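Local coordinates for protein sorbitol-6-phosphate dehydrogenase (Erwinia amylovora CFBP1430, PDB 5O3Z) that catalyses, as a short-chain dehydrogenase/reductase, the oxidation of sorbitol 6-phosphate at carbon 2, probably to fructose 6-phosphate, at residues A27-L38 with Y54-D65; K137-S145 with L238-A247. All coordinates share one frame; numbering follows the deposited sequence.

From the N terminus, the chain first meets residues 27-38, the end of helix 17-28 and strand 32-37. It then runs through helix 40-54 and comes back as 54-65, so contact 1 closes a short beta-alpha-beta loop at the edge of the parallel sheet. Contact 2 opens only later, with strand 139-145 near the middle of the sheet, and closes 93 residues on, when the end of helix 231-242 packs over that strand. The two loops neither nest nor cross but follow in series; the centres of contact 1 and contact 2 lie about 18 Å apart. They still meet, since Tyr-31 packs on Ala-242 and Ala-29 on Leu-239, and both reach the same Rossmann-fold sheet.

Contact 1: residues A27-L38 with Y54-D65; sequences AQAGYHVAVADL and YGAGRAYGFKVD
Val-33 and Val-35 hydrogen-bond to the backbone of residues 58-62, setting strand 32-37 parallel to strand 59-63 with 23° between their directions. Six backbone bonds make the ladder, from Val-33 N to Arg-58 O through to Val-64 N to Asp-37 O. The one from Phe-62 N to Val-35 O is short, 2.6 Å, and that same oxygen lies at the edge of the Phe-62 ring. This is the tight part. Phe-62 CE1 comes 3.8 Å from Ala-34 CB, and Ala-36 CB meets Val-64 CG1 at 3.7 Å; the alanine methyls pack against the larger side chains of Phe-62 and Val-64.

The loose, solvent side belongs to Gln-28, Tyr-60, Leu-38 and Lys-63. Lys-63 lies alongside Leu-38, bent at chi2 (-99°), and its NZ gives a 2.7 Å hydrogen bond to Leu-38 O in the carbonyl plane, on a lone pair. At the other end the buried Ala-27 sets its CB off-centre over the Tyr-54 ring, 4.1 Å from its centroid, while the hydroxyl rests against CA and CB of Gln-28. The guanidinium of Arg-58 reaches back to the Schellman turn at Gly-30, its NH1 3.6 Å from Gly-30 O, with Ala-27 O and Tyr-31 O over one face. The His-32 ring turns an edge to Gly-57 O, CD2 to O 3.1 Å.

Asp-37, at the end of its strand, is held by the backbone of Gly-15 and Asn-39; an acid here often marks the adenosine ribose site of NAD-dependent Rossmann folds. Helix 40-54 makes the crossover and covers Ala-59, helix 17-28 packs on Val-33 and Val-35, helix 69-83 lies against Phe-62 and Val-64, and strand 8-12 continues the sheet beyond 32-37.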
# COMPACT_ATOMS: atom_id res chain seq x y z
N ALA A 27 -25.73 21.82 1.47
CA ALA A 27 -26.52 23.08 1.59
C ALA A 27 -26.46 23.53 3.06
O ALA A 27 -26.13 24.67 3.36
CB ALA A 27 -27.94 22.81 1.16
N GLN A 28 -26.72 22.60 3.95
CA GLN A 28 -26.57 22.86 5.40
C GLN A 28 -25.24 23.46 5.80
O GLN A 28 -25.18 24.45 6.53
CB GLN A 28 -26.81 21.59 6.17
CG GLN A 28 -26.88 21.80 7.68
CD GLN A 28 -26.85 20.47 8.34
OE1 GLN A 28 -25.83 19.74 8.22
NE2 GLN A 28 -27.96 20.07 8.95
N ALA A 29 -24.15 22.90 5.30
CA ALA A 29 -22.80 23.46 5.52
C ALA A 29 -22.57 24.82 4.89
O ALA A 29 -21.47 25.38 4.98
CB ALA A 29 -21.76 22.49 5.01
N GLY A 30 -23.58 25.39 4.21
CA GLY A 30 -23.41 26.67 3.59
C GLY A 30 -23.07 26.73 2.12
O GLY A 30 -22.74 27.81 1.63
N TYR A 31 -23.13 25.60 1.40
CA TYR A 31 -22.85 25.61 -0.05
C TYR A 31 -24.11 25.96 -0.89
O TYR A 31 -25.24 25.52 -0.59
CB TYR A 31 -22.23 24.24 -0.52
CG TYR A 31 -20.76 23.91 -0.08
CD1 TYR A 31 -20.48 23.33 1.16
CD2 TYR A 31 -19.69 24.13 -0.95
CE1 TYR A 31 -19.17 23.01 1.51
CE2 TYR A 31 -18.38 23.84 -0.60
CZ TYR A 31 -18.13 23.30 0.65
OH TYR A 31 -16.84 23.00 0.96
N HIS A 32 -23.88 26.63 -2.01
CA HIS A 32 -24.85 26.57 -3.14
C HIS A 32 -24.64 25.25 -3.88
O HIS A 32 -23.50 24.84 -4.08
CB HIS A 32 -24.67 27.73 -4.09
CG HIS A 32 -25.29 28.99 -3.59
ND1 HIS A 32 -24.71 29.77 -2.61
CD2 HIS A 32 -26.42 29.63 -3.98
CE1 HIS A 32 -25.49 30.83 -2.40
NE2 HIS A 32 -26.52 30.76 -3.22
N VAL A 33 -25.71 24.57 -4.23
CA VAL A 33 -25.60 23.21 -4.73
C VAL A 33 -26.19 23.13 -6.14
O VAL A 33 -27.31 23.59 -6.39
CB VAL A 33 -26.24 22.18 -3.80
CG1 VAL A 33 -26.05 20.77 -4.36
CG2 VAL A 33 -25.62 22.26 -2.40
N ALA A 34 -25.39 22.59 -7.06
CA ALA A 34 -25.87 22.16 -8.39
C ALA A 34 -26.13 20.64 -8.32
O ALA A 34 -25.17 19.86 -8.22
CB ALA A 34 -24.84 22.51 -9.44
N VAL A 35 -27.41 20.25 -8.26
CA VAL A 35 -27.87 18.84 -8.24
C VAL A 35 -27.95 18.32 -9.70
O VAL A 35 -28.90 18.73 -10.46
CB VAL A 35 -29.23 18.69 -7.54
CG1 VAL A 35 -29.67 17.23 -7.37
CG2 VAL A 35 -29.20 19.42 -6.19
N ALA A 36 -26.96 17.47 -10.08
CA ALA A 36 -26.84 16.96 -11.47
C ALA A 36 -27.20 15.48 -11.50
O ALA A 36 -26.68 14.66 -10.71
CB ALA A 36 -25.46 17.24 -12.02
N ASP A 37 -28.13 15.08 -12.36
CA ASP A 37 -28.53 13.70 -12.38
C ASP A 37 -29.14 13.21 -13.72
O ASP A 37 -29.68 14.00 -14.51
CB ASP A 37 -29.50 13.47 -11.22
CG ASP A 37 -29.56 12.05 -10.77
OD1 ASP A 37 -30.43 11.33 -11.35
OD2 ASP A 37 -28.75 11.64 -9.82
N LEU A 38 -29.06 11.92 -13.96
CA LEU A 38 -29.62 11.35 -15.21
C LEU A 38 -31.14 11.63 -15.19
O LEU A 38 -31.72 11.97 -16.23
CB LEU A 38 -29.32 9.85 -15.35
CG LEU A 38 -29.50 9.05 -16.67
CD1 LEU A 38 -28.62 9.55 -17.79
CD2 LEU A 38 -29.16 7.58 -16.44
N TYR A 54 -33.74 26.75 2.53
CA TYR A 54 -32.55 27.59 2.62
C TYR A 54 -32.64 28.91 1.89
O TYR A 54 -31.74 29.74 2.03
CB TYR A 54 -31.28 26.84 2.11
CG TYR A 54 -30.82 25.71 2.96
CD1 TYR A 54 -30.19 25.95 4.17
CD2 TYR A 54 -31.10 24.41 2.62
CE1 TYR A 54 -29.81 24.92 4.99
CE2 TYR A 54 -30.71 23.36 3.44
CZ TYR A 54 -30.06 23.65 4.62
OH TYR A 54 -29.69 22.62 5.45
N GLY A 55 -33.69 29.10 1.08
CA GLY A 55 -33.87 30.33 0.31
C GLY A 55 -33.80 30.03 -1.18
O GLY A 55 -33.10 29.08 -1.60
N ALA A 56 -34.54 30.80 -1.98
CA ALA A 56 -34.55 30.63 -3.44
C ALA A 56 -33.15 30.83 -4.02
O ALA A 56 -32.40 31.67 -3.54
CB ALA A 56 -35.54 31.60 -4.08
N GLY A 57 -32.80 30.03 -5.03
CA GLY A 57 -31.53 30.20 -5.76
C GLY A 57 -30.35 29.58 -5.01
O GLY A 57 -29.21 29.82 -5.36
N ARG A 58 -30.64 28.79 -3.98
CA ARG A 58 -29.59 28.08 -3.26
C ARG A 58 -29.15 26.85 -4.03
O ARG A 58 -27.93 26.61 -4.16
CB ARG A 58 -30.02 27.65 -1.88
CG ARG A 58 -28.86 27.04 -1.08
CD ARG A 58 -28.85 27.59 0.31
NE ARG A 58 -27.63 28.28 0.66
CZ ARG A 58 -27.21 28.41 1.91
NH1 ARG A 58 -26.07 29.06 2.15
NH2 ARG A 58 -27.92 27.94 2.92
N ALA A 59 -30.14 26.10 -4.51
CA ALA A 59 -29.97 24.91 -5.34
C ALA A 59 -30.70 24.99 -6.74
O ALA A 59 -31.84 25.50 -6.84
CB ALA A 59 -30.44 23.71 -4.59
N TYR A 60 -30.04 24.49 -7.78
CA TYR A 60 -30.66 24.21 -9.10
C TYR A 60 -30.41 22.76 -9.52
O TYR A 60 -29.34 22.17 -9.21
CB TYR A 60 -30.11 25.13 -10.18
CG TYR A 60 -30.57 26.53 -10.03
CD1 TYR A 60 -29.91 27.42 -9.14
CD2 TYR A 60 -31.71 27.00 -10.73
CE1 TYR A 60 -30.36 28.74 -8.97
CE2 TYR A 60 -32.16 28.32 -10.55
CZ TYR A 60 -31.49 29.17 -9.69
OH TYR A 60 -31.95 30.45 -9.55
N GLY A 61 -31.41 22.17 -10.16
CA GLY A 61 -31.32 20.81 -10.69
C GLY A 61 -30.89 20.83 -12.17
O GLY A 61 -31.36 21.70 -12.95
N PHE A 62 -30.04 19.89 -12.55
CA PHE A 62 -29.55 19.78 -13.95
C PHE A 62 -29.59 18.33 -14.38
O PHE A 62 -29.43 17.46 -13.55
CB PHE A 62 -28.12 20.23 -14.06
CG PHE A 62 -27.90 21.67 -13.69
CD1 PHE A 62 -27.85 22.03 -12.34
CD2 PHE A 62 -27.68 22.64 -14.65
CE1 PHE A 62 -27.61 23.32 -11.98
CE2 PHE A 62 -27.49 23.96 -14.28
CZ PHE A 62 -27.43 24.30 -12.94
N LYS A 63 -29.86 18.08 -15.67
CA LYS A 63 -29.78 16.78 -16.26
C LYS A 63 -28.34 16.55 -16.71
O LYS A 63 -27.70 17.42 -17.29
CB LYS A 63 -30.70 16.68 -17.49
CG LYS A 63 -31.21 15.27 -17.79
CD LYS A 63 -30.41 14.59 -18.88
CE LYS A 63 -31.18 13.43 -19.52
NZ LYS A 63 -30.91 12.12 -18.83
N VAL A 64 -27.83 15.36 -16.41
CA VAL A 64 -26.53 14.95 -17.04
C VAL A 64 -26.42 13.42 -17.16
O VAL A 64 -26.93 12.66 -16.33
CB VAL A 64 -25.28 15.54 -16.34
CG1 VAL A 64 -25.10 14.93 -14.93
CG2 VAL A 64 -24.05 15.33 -17.21
N ASP A 65 -25.81 13.01 -18.29
CA ASP A 65 -25.41 11.65 -18.52
C ASP A 65 -23.92 11.76 -18.44
O ASP A 65 -23.28 12.29 -19.38
CB ASP A 65 -25.86 11.18 -19.93
CG ASP A 65 -25.28 9.82 -20.32
OD1 ASP A 65 -24.65 9.13 -19.48
OD2 ASP A 65 -25.48 9.40 -21.46

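Contact 2: residues K137-S145 with L238-A247; sequences KGRIIQINS and LLFYASDKAA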
# COMPACT_ATOMS: atom_id res chain seq x y z
N LYS A 137 -9.18 27.62 -5.68
CA LYS A 137 -8.40 26.55 -5.11
C LYS A 137 -9.40 25.52 -4.77
O LYS A 137 -9.85 25.40 -3.61
CB LYS A 137 -7.72 27.00 -3.83
CG LYS A 137 -6.68 28.08 -4.01
CD LYS A 137 -6.40 28.65 -2.61
CE LYS A 137 -5.70 29.99 -2.66
NZ LYS A 137 -4.63 30.03 -3.69
N GLY A 138 -9.78 24.76 -5.80
CA GLY A 138 -10.97 23.91 -5.74
C GLY A 138 -10.70 22.53 -5.16
O GLY A 138 -9.62 22.23 -4.76
N ARG A 139 -11.77 21.74 -5.05
CA ARG A 139 -11.77 20.40 -4.57
C ARG A 139 -12.51 19.47 -5.56
O ARG A 139 -13.53 19.84 -6.16
CB ARG A 139 -12.52 20.41 -3.30
CG ARG A 139 -11.92 21.34 -2.28
CD ARG A 139 -10.64 20.77 -1.75
NE ARG A 139 -10.06 21.47 -0.65
CZ ARG A 139 -9.09 22.36 -0.72
NH1 ARG A 139 -8.60 22.81 -1.87
NH2 ARG A 139 -8.59 22.87 0.44
N ILE A 140 -12.00 18.25 -5.72
CA ILE A 140 -12.66 17.23 -6.48
C ILE A 140 -12.67 16.03 -5.56
O ILE A 140 -11.60 15.60 -5.10
CB ILE A 140 -11.95 16.90 -7.79
CG1 ILE A 140 -11.93 18.09 -8.75
CG2 ILE A 140 -12.57 15.67 -8.43
CD1 ILE A 140 -11.04 17.94 -9.97
N ILE A 141 -13.84 15.50 -5.28
CA ILE A 141 -13.93 14.34 -4.43
C ILE A 141 -14.72 13.30 -5.13
O ILE A 141 -15.89 13.51 -5.44
CB ILE A 141 -14.57 14.70 -3.08
CG1 ILE A 141 -13.56 15.54 -2.27
CG2 ILE A 141 -14.92 13.45 -2.29
CD1 ILE A 141 -14.16 16.31 -1.12
N GLN A 142 -14.12 12.11 -5.30
CA GLN A 142 -14.84 10.95 -5.84
C GLN A 142 -15.38 9.99 -4.79
O GLN A 142 -14.66 9.55 -3.90
CB GLN A 142 -13.88 10.13 -6.73
CG GLN A 142 -14.58 9.10 -7.61
CD GLN A 142 -13.72 7.82 -7.92
OE1 GLN A 142 -12.66 7.58 -7.31
NE2 GLN A 142 -14.26 6.97 -8.81
N ILE A 143 -16.59 9.54 -4.94
CA ILE A 143 -17.12 8.44 -4.12
C ILE A 143 -16.61 7.11 -4.70
O ILE A 143 -16.86 6.83 -5.85
CB ILE A 143 -18.64 8.45 -4.09
CG1 ILE A 143 -19.17 9.83 -3.63
CG2 ILE A 143 -19.15 7.36 -3.21
CD1 ILE A 143 -18.43 10.45 -2.40
N ASN A 144 -15.84 6.35 -3.91
CA ASN A 144 -15.22 5.14 -4.34
C ASN A 144 -15.67 4.13 -3.27
O ASN A 144 -16.70 4.36 -2.57
CB ASN A 144 -13.71 5.40 -4.53
CG ASN A 144 -13.00 4.35 -5.41
OD1 ASN A 144 -13.09 3.13 -5.17
ND2 ASN A 144 -12.30 4.83 -6.39
N SER A 145 -14.90 3.08 -3.07
CA SER A 145 -15.35 1.87 -2.45
C SER A 145 -14.12 1.20 -1.87
O SER A 145 -13.01 1.37 -2.40
CB SER A 145 -15.98 0.96 -3.48
OG SER A 145 -16.34 -0.33 -2.95
N LEU A 238 -16.11 13.90 3.67
CA LEU A 238 -16.23 14.78 2.51
C LEU A 238 -16.02 16.26 2.88
O LEU A 238 -15.20 17.00 2.28
CB LEU A 238 -17.56 14.53 1.81
CG LEU A 238 -17.70 15.18 0.43
CD1 LEU A 238 -18.72 14.38 -0.36
CD2 LEU A 238 -18.15 16.63 0.51
N LEU A 239 -16.70 16.68 3.94
CA LEU A 239 -16.66 18.11 4.34
C LEU A 239 -15.29 18.51 4.79
O LEU A 239 -14.84 19.63 4.50
CB LEU A 239 -17.65 18.38 5.44
CG LEU A 239 -19.15 18.36 5.06
CD1 LEU A 239 -20.05 18.56 6.28
CD2 LEU A 239 -19.43 19.36 3.97
N PHE A 240 -14.56 17.57 5.43
CA PHE A 240 -13.28 17.93 5.94
C PHE A 240 -12.36 18.08 4.78
O PHE A 240 -11.72 19.15 4.64
CB PHE A 240 -12.76 16.91 6.99
CG PHE A 240 -11.35 17.18 7.36
CD1 PHE A 240 -11.02 18.34 8.06
CD2 PHE A 240 -10.33 16.40 6.86
CE1 PHE A 240 -9.70 18.66 8.34
CE2 PHE A 240 -9.02 16.70 7.13
CZ PHE A 240 -8.70 17.83 7.88
N TYR A 241 -12.27 17.06 3.90
CA TYR A 241 -11.35 17.17 2.72
C TYR A 241 -11.73 18.27 1.69
O TYR A 241 -10.89 18.82 0.97
CB TYR A 241 -11.02 15.78 2.10
CG TYR A 241 -10.14 14.89 3.03
CD1 TYR A 241 -8.76 14.97 2.99
CD2 TYR A 241 -10.69 14.04 3.94
CE1 TYR A 241 -7.95 14.22 3.90
CE2 TYR A 241 -9.90 13.27 4.80
CZ TYR A 241 -8.55 13.35 4.76
OH TYR A 241 -7.73 12.59 5.56
N ALA A 242 -12.98 18.68 1.72
CA ALA A 242 -13.41 19.82 0.87
C ALA A 242 -13.07 21.19 1.47
O ALA A 242 -13.04 22.20 0.77
CB ALA A 242 -14.92 19.72 0.63
N SER A 243 -12.76 21.22 2.77
CA SER A 243 -12.53 22.47 3.47
C SER A 243 -11.14 23.06 3.16
O SER A 243 -10.21 22.36 2.73
CB SER A 243 -12.68 22.22 4.98
OG SER A 243 -11.42 21.85 5.54
N ASP A 244 -10.93 24.33 3.48
CA ASP A 244 -9.57 24.91 3.42
C ASP A 244 -8.64 24.35 4.50
O ASP A 244 -7.44 24.53 4.43
CB ASP A 244 -9.64 26.44 3.47
CG ASP A 244 -10.42 27.03 2.26
OD1 ASP A 244 -10.28 26.47 1.13
OD2 ASP A 244 -11.19 28.02 2.40
N LYS A 245 -9.19 23.62 5.46
CA LYS A 245 -8.35 22.98 6.53
C LYS A 245 -7.46 21.79 6.04
O LYS A 245 -6.42 21.50 6.65
CB LYS A 245 -9.24 22.53 7.69
CG LYS A 245 -9.84 23.68 8.48
CD LYS A 245 -11.10 23.24 9.22
CE LYS A 245 -11.41 24.25 10.30
NZ LYS A 245 -12.51 23.87 11.22
N ALA A 246 -7.86 21.19 4.91
CA ALA A 246 -7.21 20.06 4.26
C ALA A 246 -6.48 20.49 3.00
O ALA A 246 -6.24 19.67 2.10
CB ALA A 246 -8.25 19.00 3.94
N ALA A 247 -6.04 21.75 2.92
CA ALA A 247 -5.32 22.25 1.76
C ALA A 247 -3.98 21.58 1.43
O ALA A 247 -3.58 21.60 0.29
CB ALA A 247 -5.11 23.78 1.82
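Arg-139 is the large bump here, reaching from strand 139-145 into the hollow where helix 231-242 ends and the chain turns away. With CG beside the backbone N (chi1 -58°) and the chain bent at chi2, the side chain passes along the carbonyls that the helix end leaves pointing outward. CG lies 3.4 Å from Ala-242 O, and NE makes a weak 3.2 Å hydrogen bond to Tyr-241 O. Beyond them NH2 donates to Ser-243 O at 2.9 Å, a fairly straight bond (159°) that approaches from above the carbonyl plane. NH1 turns back to Gly-138 O, so the guanidinium is held from both segments and its rotation is fixed. The positive group should suit the negative end of the helix dipole, and Asp-244 OD1, well out of the guanidinium plane and 4.0 Å from NH2, adds only a longer-range attraction. NH2 also lies beside CA and CB of Ala-247.

In this Rossmann fold the helix lies along one face of the parallel sheet, roughly antiparallel to strand 139-145 (152° between their directions), and the axes of strand 139-145 and helix 238-242 come within 9.1 Å. Ile-141 is the second bump: CD1 lodges between Leu-238 and Ala-242, one helical turn apart, 4.0 Å from Leu-238 CG and 3.9 Å from Ala-242 CB. The Ala-242 methyl forms one wall of the hollow that CD1 fills. Ile-143 CD1 only just reaches Leu-238 CD1. Leu-88 of the neighbouring strand touches Arg-139, Ile-141 and Ala-242. On the helix's other side Phe-240 stacks on Phe-240 of the second subunit; the Tyr-241 ring leaves the flank of the helix, and its hydroxyl hydrogen-bonds to the Tyr-241 hydroxyl of the second subunit.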